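Local coordinates for GDP-mannose-dependent alpha-(1-6)-phosphatidylinositol monomannoside mannosyltransferase (Corynebacterium glutamicum, PDB 3OKP), which is a mannosyltransferase of the GT-B class of glycosyltransferases, at residues Y296-T310 with A314-E327. Residues are numbered along the deposited sequence; the frame is centred on the assembly and turned at random.
Sequences YLEAQACGVPVIAGT and APETVTPATGLVVE. With GDD (guanosine-5'-diphosphate-alpha-D-mannose), chain B.
Q300 reaches from its helix into the 314-327 segment and uses both ends of its amide there. NE2 donates to T317 O at 3.0 Å and also to Y296 O one turn back, both acceptors lying in the amide plane, so its rotation is fixed. Q300 OE1 accepts a hydrogen bond from T322 OG1 at 2.7 Å, the donor above the carbonyl plane, and H358 is a further partner. T322 OG1 in turn accepts from T319 N, which ties the turn before strand 323-325 to the helix.

One turn earlier, Y296 lies against T317 and A314: its CB sits 3.3 Å from T317 OG1, and CE2 meets A314 CB at 3.6 Å. T317 OG1 stands between its own backbone N and carbonyl carbon (chi1 62°), and from there donates to A314 O. A308 CB lies over one face of the Y296 ring, offset toward its rim; the tyrosine hydroxyl bonds to M278.

Strands 306-308 and 323-325 pair in parallel through L324 N to V306 O, A308 N to L324 O (2.7 Å) and V326 N to A308 O. Beyond them, T310 OG1 donates to E327 OE1 at 2.7 Å.

On the same helix, E298 turns its carboxylate to the ribose hydroxyls O2' and O3' of guanosine-5'-diphosphate-alpha-D-mannose. Strand 323-325 is one of the two edge strands of the parallel sheet in this Rossmann-like GT-B domain; strand 275-278 flanks 306-308 on its other side, while I307 and V326 pack against helix 331-342.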
ATOM      1  N   TYR A 296       6.042   3.299  -4.736  1.00  9.09           N
ATOM      2  CA  TYR A 296       7.342   3.923  -4.474  1.00  8.91           C
ATOM      3  C   TYR A 296       8.307   2.950  -3.800  1.00  9.08           C
ATOM      4  O   TYR A 296       9.515   2.983  -4.049  1.00  9.00           O
ATOM      5  CB  TYR A 296       7.187   5.158  -3.583  1.00  9.05           C
ATOM      6  CG  TYR A 296       6.267   6.242  -4.107  1.00  8.73           C
ATOM      7  CD1 TYR A 296       6.498   6.855  -5.340  1.00  8.78           C
ATOM      8  CD2 TYR A 296       5.187   6.683  -3.347  1.00  9.39           C
ATOM      9  CE1 TYR A 296       5.655   7.864  -5.813  1.00  8.67           C
ATOM     10  CE2 TYR A 296       4.343   7.691  -3.809  1.00  9.40           C
ATOM     11  CZ  TYR A 296       4.584   8.277  -5.039  1.00  8.83           C
ATOM     12  OH  TYR A 296       3.748   9.275  -5.487  1.00  9.02           O
ATOM     13  N   LEU A 297       7.760   2.099  -2.936  1.00  9.10           N
ATOM     14  CA  LEU A 297       8.537   1.090  -2.222  1.00  9.50           C
ATOM     15  C   LEU A 297       8.932  -0.042  -3.155  1.00  9.21           C
ATOM     16  O   LEU A 297      10.039  -0.572  -3.063  1.00  9.41           O
ATOM     17  CB  LEU A 297       7.740   0.549  -1.029  1.00  9.85           C
ATOM     18  CG  LEU A 297       7.210   1.601  -0.050  1.00 10.27           C
ATOM     19  CD1 LEU A 297       6.264   0.967   0.948  1.00 10.60           C
ATOM     20  CD2 LEU A 297       8.351   2.322   0.661  1.00 10.19           C
ATOM     21  N   GLU A 298       8.016  -0.397  -4.056  1.00  8.94           N
ATOM     22  CA  GLU A 298       8.258  -1.404  -5.086  1.00  8.71           C
ATOM     23  C   GLU A 298       9.393  -0.988  -6.024  1.00  8.10           C
ATOM     24  O   GLU A 298      10.238  -1.808  -6.385  1.00  7.80           O
ATOM     25  CB  GLU A 298       6.973  -1.661  -5.882  1.00  8.89           C
ATOM     26  CG  GLU A 298       5.896  -2.409  -5.091  1.00  9.39           C
ATOM     27  CD  GLU A 298       4.545  -2.445  -5.789  1.00  9.82           C
ATOM     28  OE1 GLU A 298       4.368  -1.774  -6.832  1.00 10.15           O
ATOM     29  OE2 GLU A 298       3.649  -3.149  -5.282  1.00 11.71           O
ATOM     30  N   ALA A 299       9.404   0.291  -6.402  1.00  7.47           N
ATOM     31  CA  ALA A 299      10.440   0.848  -7.270  1.00  7.08           C
ATOM     32  C   ALA A 299      11.801   0.824  -6.585  1.00  7.17           C
ATOM     33  O   ALA A 299      12.790   0.374  -7.168  1.00  7.06           O
ATOM     34  CB  ALA A 299      10.079   2.266  -7.680  1.00  6.89           C
ATOM     35  N   GLN A 300      11.839   1.301  -5.342  1.00  7.25           N
ATOM     36  CA  GLN A 300      13.061   1.284  -4.537  1.00  7.54           C
ATOM     37  C   GLN A 300      13.573  -0.137  -4.328  1.00  7.82           C
ATOM     38  O   GLN A 300      14.776  -0.378  -4.385  1.00  8.04           O
ATOM     39  CB  GLN A 300      12.833   1.983  -3.199  1.00  7.59           C
ATOM     40  CG  GLN A 300      12.720   3.493  -3.317  1.00  7.76           C
ATOM     41  CD  GLN A 300      12.340   4.148  -2.006  1.00  8.71           C
ATOM     42  OE1 GLN A 300      13.201   4.631  -1.278  1.00  8.39           O
ATOM     43  NE2 GLN A 300      11.046   4.157  -1.695  1.00  9.40           N
ATOM     44  N   ALA A 301      12.648  -1.071  -4.108  1.00  8.12           N
ATOM     45  CA  ALA A 301      12.981  -2.492  -3.990  1.00  8.66           C
ATOM     46  C   ALA A 301      13.601  -3.062  -5.273  1.00  8.78           C
ATOM     47  O   ALA A 301      14.404  -3.997  -5.214  1.00  9.27           O
ATOM     48  CB  ALA A 301      11.753  -3.292  -3.585  1.00  8.62           C
ATOM     49  N   CYS A 302      13.226  -2.494  -6.420  1.00  8.52           N
ATOM     50  CA  CYS A 302      13.807  -2.875  -7.715  1.00  8.52           C
ATOM     51  C   CYS A 302      15.088  -2.092  -8.053  1.00  8.49           C
ATOM     52  O   CYS A 302      15.649  -2.249  -9.145  1.00  8.39           O
ATOM     53  CB  CYS A 302      12.773  -2.720  -8.837  1.00  8.35           C
ATOM     54  SG  CYS A 302      11.439  -3.949  -8.797  1.00  9.28           S
ATOM     55  N   GLY A 303      15.541  -1.259  -7.117  1.00  8.25           N
ATOM     56  CA  GLY A 303      16.763  -0.474  -7.287  1.00  8.46           C
ATOM     57  C   GLY A 303      16.637   0.645  -8.308  1.00  8.17           C
ATOM     58  O   GLY A 303      17.592   0.948  -9.024  1.00  8.25           O
ATOM     59  N   VAL A 304      15.457   1.259  -8.364  1.00  7.83           N
ATOM     60  CA  VAL A 304      15.156   2.307  -9.338  1.00  7.61           C
ATOM     61  C   VAL A 304      14.916   3.638  -8.613  1.00  7.50           C
ATOM     62  O   VAL A 304      14.136   3.680  -7.660  1.00  7.44           O
ATOM     63  CB  VAL A 304      13.914   1.931 -10.198  1.00  7.41           C
ATOM     64  CG1 VAL A 304      13.607   3.005 -11.243  1.00  7.02           C
ATOM     65  CG2 VAL A 304      14.112   0.574 -10.873  1.00  7.72           C
ATOM     66  N   PRO A 305      15.599   4.723  -9.052  1.00  7.48           N
ATOM     67  CA  PRO A 305      15.401   6.066  -8.490  1.00  7.60           C
ATOM     68  C   PRO A 305      13.934   6.496  -8.550  1.00  7.38           C
ATOM     69  O   PRO A 305      13.252   6.220  -9.536  1.00  7.28           O
ATOM     70  CB  PRO A 305      16.239   6.963  -9.409  1.00  7.55           C
ATOM     71  CG  PRO A 305      17.271   6.067  -9.977  1.00  7.97           C
ATOM     72  CD  PRO A 305      16.623   4.721 -10.114  1.00  7.65           C
ATOM     73  N   VAL A 306      13.460   7.165  -7.503  1.00  7.47           N
ATOM     74  CA  VAL A 306      12.046   7.522  -7.407  1.00  7.64           C
ATOM     75  C   VAL A 306      11.808   9.030  -7.453  1.00  7.82           C
ATOM     76  O   VAL A 306      12.507   9.797  -6.798  1.00  8.05           O
ATOM     77  CB  VAL A 306      11.394   6.919  -6.129  1.00  7.72           C
ATOM     78  CG1 VAL A 306      10.003   7.503  -5.881  1.00  7.90           C
ATOM     79  CG2 VAL A 306      11.316   5.407  -6.240  1.00  7.72           C
ATOM     80  N   ILE A 307      10.829   9.442  -8.250  1.00  7.96           N
ATOM     81  CA  ILE A 307      10.245  10.769  -8.114  1.00  8.19           C
ATOM     82  C   ILE A 307       8.828  10.579  -7.569  1.00  8.54           C
ATOM     83  O   ILE A 307       7.989   9.919  -8.191  1.00  8.44           O
ATOM     84  CB  ILE A 307      10.261  11.579  -9.436  1.00  8.20           C
ATOM     85  CG1 ILE A 307      11.708  11.869  -9.861  1.00  8.42           C
ATOM     86  CG2 ILE A 307       9.472  12.887  -9.280  1.00  7.84           C
ATOM     87  CD1 ILE A 307      11.855  12.511 -11.223  1.00  8.43           C
ATOM     88  N   ALA A 308       8.595  11.124  -6.379  1.00  8.87           N
ATOM     89  CA  ALA A 308       7.308  11.013  -5.700  1.00  9.30           C
ATOM     90  C   ALA A 308       6.614  12.370  -5.652  1.00  9.66           C
ATOM     91  O   ALA A 308       7.248  13.412  -5.851  1.00  9.81           O
ATOM     92  CB  ALA A 308       7.500  10.452  -4.294  1.00  9.40           C
ATOM     93  N   GLY A 309       5.309  12.348  -5.398  1.00  9.98           N
ATOM     94  CA  GLY A 309       4.520  13.572  -5.276  1.00 10.35           C
ATOM     95  C   GLY A 309       4.409  14.064  -3.846  1.00 10.66           C
ATOM     96  O   GLY A 309       4.917  13.432  -2.913  1.00 10.71           O
ATOM     97  N   THR A 310       3.740  15.200  -3.682  1.00 10.89           N
ATOM     98  CA  THR A 310       3.597  15.847  -2.379  1.00 11.28           C
ATOM     99  C   THR A 310       2.378  15.350  -1.599  1.00 11.13           C
ATOM    100  O   THR A 310       2.213  15.693  -0.428  1.00 11.67           O
ATOM    101  CB  THR A 310       3.484  17.378  -2.524  1.00 11.52           C
ATOM    102  OG1 THR A 310       2.420  17.690  -3.433  1.00 12.15           O
ATOM    103  CG2 THR A 310       4.794  17.978  -3.039  1.00 11.93           C
ATOM    104  N   ALA A 314       2.959  10.112   0.658  1.00  9.56           N
ATOM    105  CA  ALA A 314       3.928   9.836  -0.418  1.00  9.21           C
ATOM    106  C   ALA A 314       5.383  10.221  -0.100  1.00  9.24           C
ATOM    107  O   ALA A 314       6.285   9.410  -0.326  1.00  9.09           O
ATOM    108  CB  ALA A 314       3.480  10.464  -1.741  1.00  8.96           C
ATOM    109  N   PRO A 315       5.623  11.451   0.415  1.00  9.56           N
ATOM    110  CA  PRO A 315       7.008  11.823   0.742  1.00  9.69           C
ATOM    111  C   PRO A 315       7.661  10.942   1.818  1.00  9.93           C
ATOM    112  O   PRO A 315       8.889  10.861   1.879  1.00  9.97           O
ATOM    113  CB  PRO A 315       6.877  13.270   1.241  1.00 10.01           C
ATOM    114  CG  PRO A 315       5.599  13.762   0.670  1.00  9.87           C
ATOM    115  CD  PRO A 315       4.695  12.565   0.697  1.00  9.76           C
ATOM    116  N   GLU A 316       6.845  10.278   2.640  1.00 10.14           N
ATOM    117  CA  GLU A 316       7.342   9.418   3.723  1.00 10.30           C
ATOM    118  C   GLU A 316       7.995   8.124   3.225  1.00 10.12           C
ATOM    119  O   GLU A 316       8.682   7.439   3.990  1.00 10.06           O
ATOM    120  CB  GLU A 316       6.214   9.069   4.705  1.00 10.60           C
ATOM    121  CG  GLU A 316       5.613  10.260   5.452  1.00 11.02           C
ATOM    122  CD  GLU A 316       4.412   9.874   6.308  1.00 11.17           C
ATOM    123  OE1 GLU A 316       4.498   8.873   7.054  1.00 11.49           O
ATOM    124  OE2 GLU A 316       3.377  10.574   6.236  1.00 10.84           O
ATOM    125  N   THR A 317       7.779   7.790   1.954  1.00  9.79           N
ATOM    126  CA  THR A 317       8.308   6.549   1.377  1.00  9.66           C
ATOM    127  C   THR A 317       9.772   6.654   0.945  1.00  9.83           C
ATOM    128  O   THR A 317      10.456   5.636   0.823  1.00  9.82           O
ATOM    129  CB  THR A 317       7.477   6.072   0.165  1.00  9.31           C
ATOM    130  OG1 THR A 317       7.534   7.052  -0.876  1.00  8.66           O
ATOM    131  CG2 THR A 317       6.023   5.820   0.559  1.00  9.28           C
ATOM    132  N   VAL A 318      10.238   7.880   0.716  1.00 10.04           N
ATOM    133  CA  VAL A 318      11.586   8.123   0.193  1.00 10.37           C
ATOM    134  C   VAL A 318      12.465   8.939   1.147  1.00 10.93           C
ATOM    135  O   VAL A 318      11.963   9.635   2.034  1.00 11.04           O
ATOM    136  CB  VAL A 318      11.555   8.828  -1.197  1.00 10.20           C
ATOM    137  CG1 VAL A 318      10.878   7.942  -2.245  1.00  9.86           C
ATOM    138  CG2 VAL A 318      10.880  10.204  -1.110  1.00 10.04           C
ATOM    139  N   THR A 319      13.778   8.831   0.955  1.00 11.38           N
ATOM    140  CA  THR A 319      14.753   9.670   1.651  1.00 11.86           C
ATOM    141  C   THR A 319      15.483  10.507   0.594  1.00 11.90           C
ATOM    142  O   THR A 319      15.394  10.193  -0.593  1.00 11.50           O
ATOM    143  CB  THR A 319      15.783   8.826   2.452  1.00 12.15           C
ATOM    144  OG1 THR A 319      16.748   8.262   1.559  1.00 11.81           O
ATOM    145  CG2 THR A 319      15.098   7.709   3.245  1.00 12.40           C
ATOM    146  N   PRO A 320      16.199  11.576   1.012  1.00 12.43           N
ATOM    147  CA  PRO A 320      17.008  12.350   0.059  1.00 12.56           C
ATOM    148  C   PRO A 320      18.013  11.506  -0.737  1.00 12.44           C
ATOM    149  O   PRO A 320      18.427  11.910  -1.825  1.00 12.50           O
ATOM    150  CB  PRO A 320      17.745  13.346   0.960  1.00 13.22           C
ATOM    151  CG  PRO A 320      16.846  13.511   2.133  1.00 13.37           C
ATOM    152  CD  PRO A 320      16.274  12.147   2.370  1.00 12.88           C
ATOM    153  N   ALA A 321      18.393  10.345  -0.204  1.00 12.27           N
ATOM    154  CA  ALA A 321      19.305   9.438  -0.902  1.00 12.05           C
ATOM    155  C   ALA A 321      18.623   8.582  -1.974  1.00 11.43           C
ATOM    156  O   ALA A 321      19.274   8.132  -2.915  1.00 11.35           O
ATOM    157  CB  ALA A 321      20.039   8.546   0.096  1.00 12.41           C
ATOM    158  N   THR A 322      17.318   8.359  -1.836  1.00 11.12           N
ATOM    159  CA  THR A 322      16.631   7.357  -2.660  1.00 10.89           C
ATOM    160  C   THR A 322      15.683   7.938  -3.708  1.00 10.82           C
ATOM    161  O   THR A 322      15.370   7.281  -4.709  1.00 10.47           O
ATOM    162  CB  THR A 322      15.842   6.340  -1.793  1.00 10.86           C
ATOM    163  OG1 THR A 322      14.642   6.948  -1.297  1.00 10.71           O
ATOM    164  CG2 THR A 322      16.685   5.836  -0.629  1.00 11.01           C
ATOM    165  N   GLY A 323      15.216   9.159  -3.468  1.00 10.92           N
ATOM    166  CA  GLY A 323      14.177   9.743  -4.301  1.00 10.89           C
ATOM    167  C   GLY A 323      14.020  11.240  -4.144  1.00 11.25           C
ATOM    168  O   GLY A 323      14.639  11.856  -3.275  1.00 11.20           O
ATOM    169  N   LEU A 324      13.185  11.817  -5.002  1.00 11.37           N
ATOM    170  CA  LEU A 324      12.891  13.241  -4.972  1.00 11.87           C
ATOM    171  C   LEU A 324      11.391  13.453  -4.839  1.00 11.90           C
ATOM    172  O   LEU A 324      10.594  12.680  -5.376  1.00 11.47           O
ATOM    173  CB  LEU A 324      13.420  13.922  -6.240  1.00 11.99           C
ATOM    174  CG  LEU A 324      14.944  13.936  -6.434  1.00 12.88           C
ATOM    175  CD1 LEU A 324      15.320  13.925  -7.913  1.00 13.00           C
ATOM    176  CD2 LEU A 324      15.587  15.118  -5.713  1.00 13.92           C
ATOM    177  N   VAL A 325      11.012  14.495  -4.104  1.00 12.33           N
ATOM    178  CA  VAL A 325       9.609  14.867  -3.942  1.00 12.52           C
ATOM    179  C   VAL A 325       9.363  16.158  -4.723  1.00 12.92           C
ATOM    180  O   VAL A 325      10.095  17.136  -4.562  1.00 13.08           O
ATOM    181  CB  VAL A 325       9.226  15.035  -2.443  1.00 12.85           C
ATOM    182  CG1 VAL A 325       7.794  15.548  -2.288  1.00 12.82           C
ATOM    183  CG2 VAL A 325       9.400  13.717  -1.694  1.00 12.60           C
ATOM    184  N   VAL A 326       8.343  16.145  -5.579  1.00 13.03           N
ATOM    185  CA  VAL A 326       8.017  17.308  -6.401  1.00 13.46           C
ATOM    186  C   VAL A 326       6.503  17.510  -6.513  1.00 13.56           C
ATOM    187  O   VAL A 326       5.734  16.549  -6.439  1.00 13.38           O
ATOM    188  CB  VAL A 326       8.683  17.214  -7.811  1.00 13.30           C
ATOM    189  CG1 VAL A 326       7.951  16.220  -8.714  1.00 13.42           C
ATOM    190  CG2 VAL A 326       8.769  18.587  -8.470  1.00 13.98           C
ATOM    191  N   GLU A 327       6.084  18.764  -6.669  1.00 13.78           N
ATOM    192  CA  GLU A 327       4.698  19.072  -6.997  1.00 14.22           C
ATOM    193  C   GLU A 327       4.477  18.813  -8.484  1.00 14.00           C
ATOM    194  O   GLU A 327       5.112  19.444  -9.331  1.00 14.03           O
ATOM    195  CB  GLU A 327       4.350  20.523  -6.634  1.00 14.74           C
ATOM    196  CG  GLU A 327       2.861  20.860  -6.751  1.00 15.62           C
ATOM    197  CD  GLU A 327       1.990  20.009  -5.840  1.00 16.65           C
ATOM    198  OE1 GLU A 327       2.169  20.079  -4.606  1.00 17.20           O
ATOM    199  OE2 GLU A 327       1.123  19.271  -6.359  1.00 16.92           O
TER
HETATM  200  N2  GDD B 601      -0.255  -6.455 -11.685  0.50 13.20           N
HETATM  201  C2  GDD B 601      -0.345  -5.106 -11.782  0.50 13.14           C
HETATM  202  N1  GDD B 601      -0.458  -4.524 -13.000  0.50 13.31           N
HETATM  203  N3  GDD B 601      -0.318  -4.350 -10.660  0.50 13.12           N
HETATM  204  C4  GDD B 601      -0.404  -2.996 -10.740  0.50 13.25           C
HETATM  205  C5  GDD B 601      -0.523  -2.384 -11.978  0.50 13.22           C
HETATM  206  C6  GDD B 601      -0.548  -3.177 -13.120  0.50 13.31           C
HETATM  207  O6  GDD B 601      -0.655  -2.656 -14.250  0.50 13.24           O
HETATM  208  N7  GDD B 601      -0.592  -1.054 -11.766  0.50 13.32           N
HETATM  209  C8  GDD B 601      -0.520  -0.848 -10.431  0.50 13.38           C
HETATM  210  N9  GDD B 601      -0.407  -2.033  -9.811  0.50 13.33           N
HETATM  211  C1' GDD B 601      -0.291  -2.278  -8.350  0.50 13.14           C
HETATM  212  C2' GDD B 601       1.064  -1.818  -7.835  0.50 12.76           C
HETATM  213  O2' GDD B 601       2.067  -2.821  -8.016  0.50 12.88           O
HETATM  214  C3' GDD B 601       0.787  -1.525  -6.374  0.50 12.71           C
HETATM  215  O3' GDD B 601       1.037  -2.690  -5.578  0.50 12.17           O
HETATM  216  C4' GDD B 601      -0.696  -1.170  -6.320  0.50 12.90           C
HETATM  217  O4' GDD B 601      -1.258  -1.556  -7.581  0.50 12.93           O
HETATM  218  C5' GDD B 601      -0.914   0.325  -6.092  0.50 13.17           C
HETATM  219  O5' GDD B 601      -1.082   0.612  -4.702  0.50 13.30           O
HETATM  220  PA  GDD B 601      -0.803   1.922  -4.142  0.50 13.27           P
HETATM  221  O1A GDD B 601      -0.813   1.843  -2.894  0.50 13.01           O
HETATM  222  O2A GDD B 601       0.333   2.318  -4.506  0.50 12.88           O
HETATM  223  O3A GDD B 601      -1.787   2.897  -4.573  0.50 13.56           O
HETATM  224  PB  GDD B 601      -3.226   2.735  -4.449  0.50 13.50           P
HETATM  225  O2B GDD B 601      -3.526   2.140  -3.391  0.50 13.24           O
HETATM  226  O3B GDD B 601      -3.763   3.863  -4.450  0.50 13.27           O
HETATM  227  O1B GDD B 601      -3.735   1.998  -5.580  0.50 14.16           O
HETATM  228  O   HOH W   1      15.364   4.463  -5.260  1.00  7.16           O
HETATM  229  O   HOH W   2       2.249  16.582  -6.469  1.00 16.77           O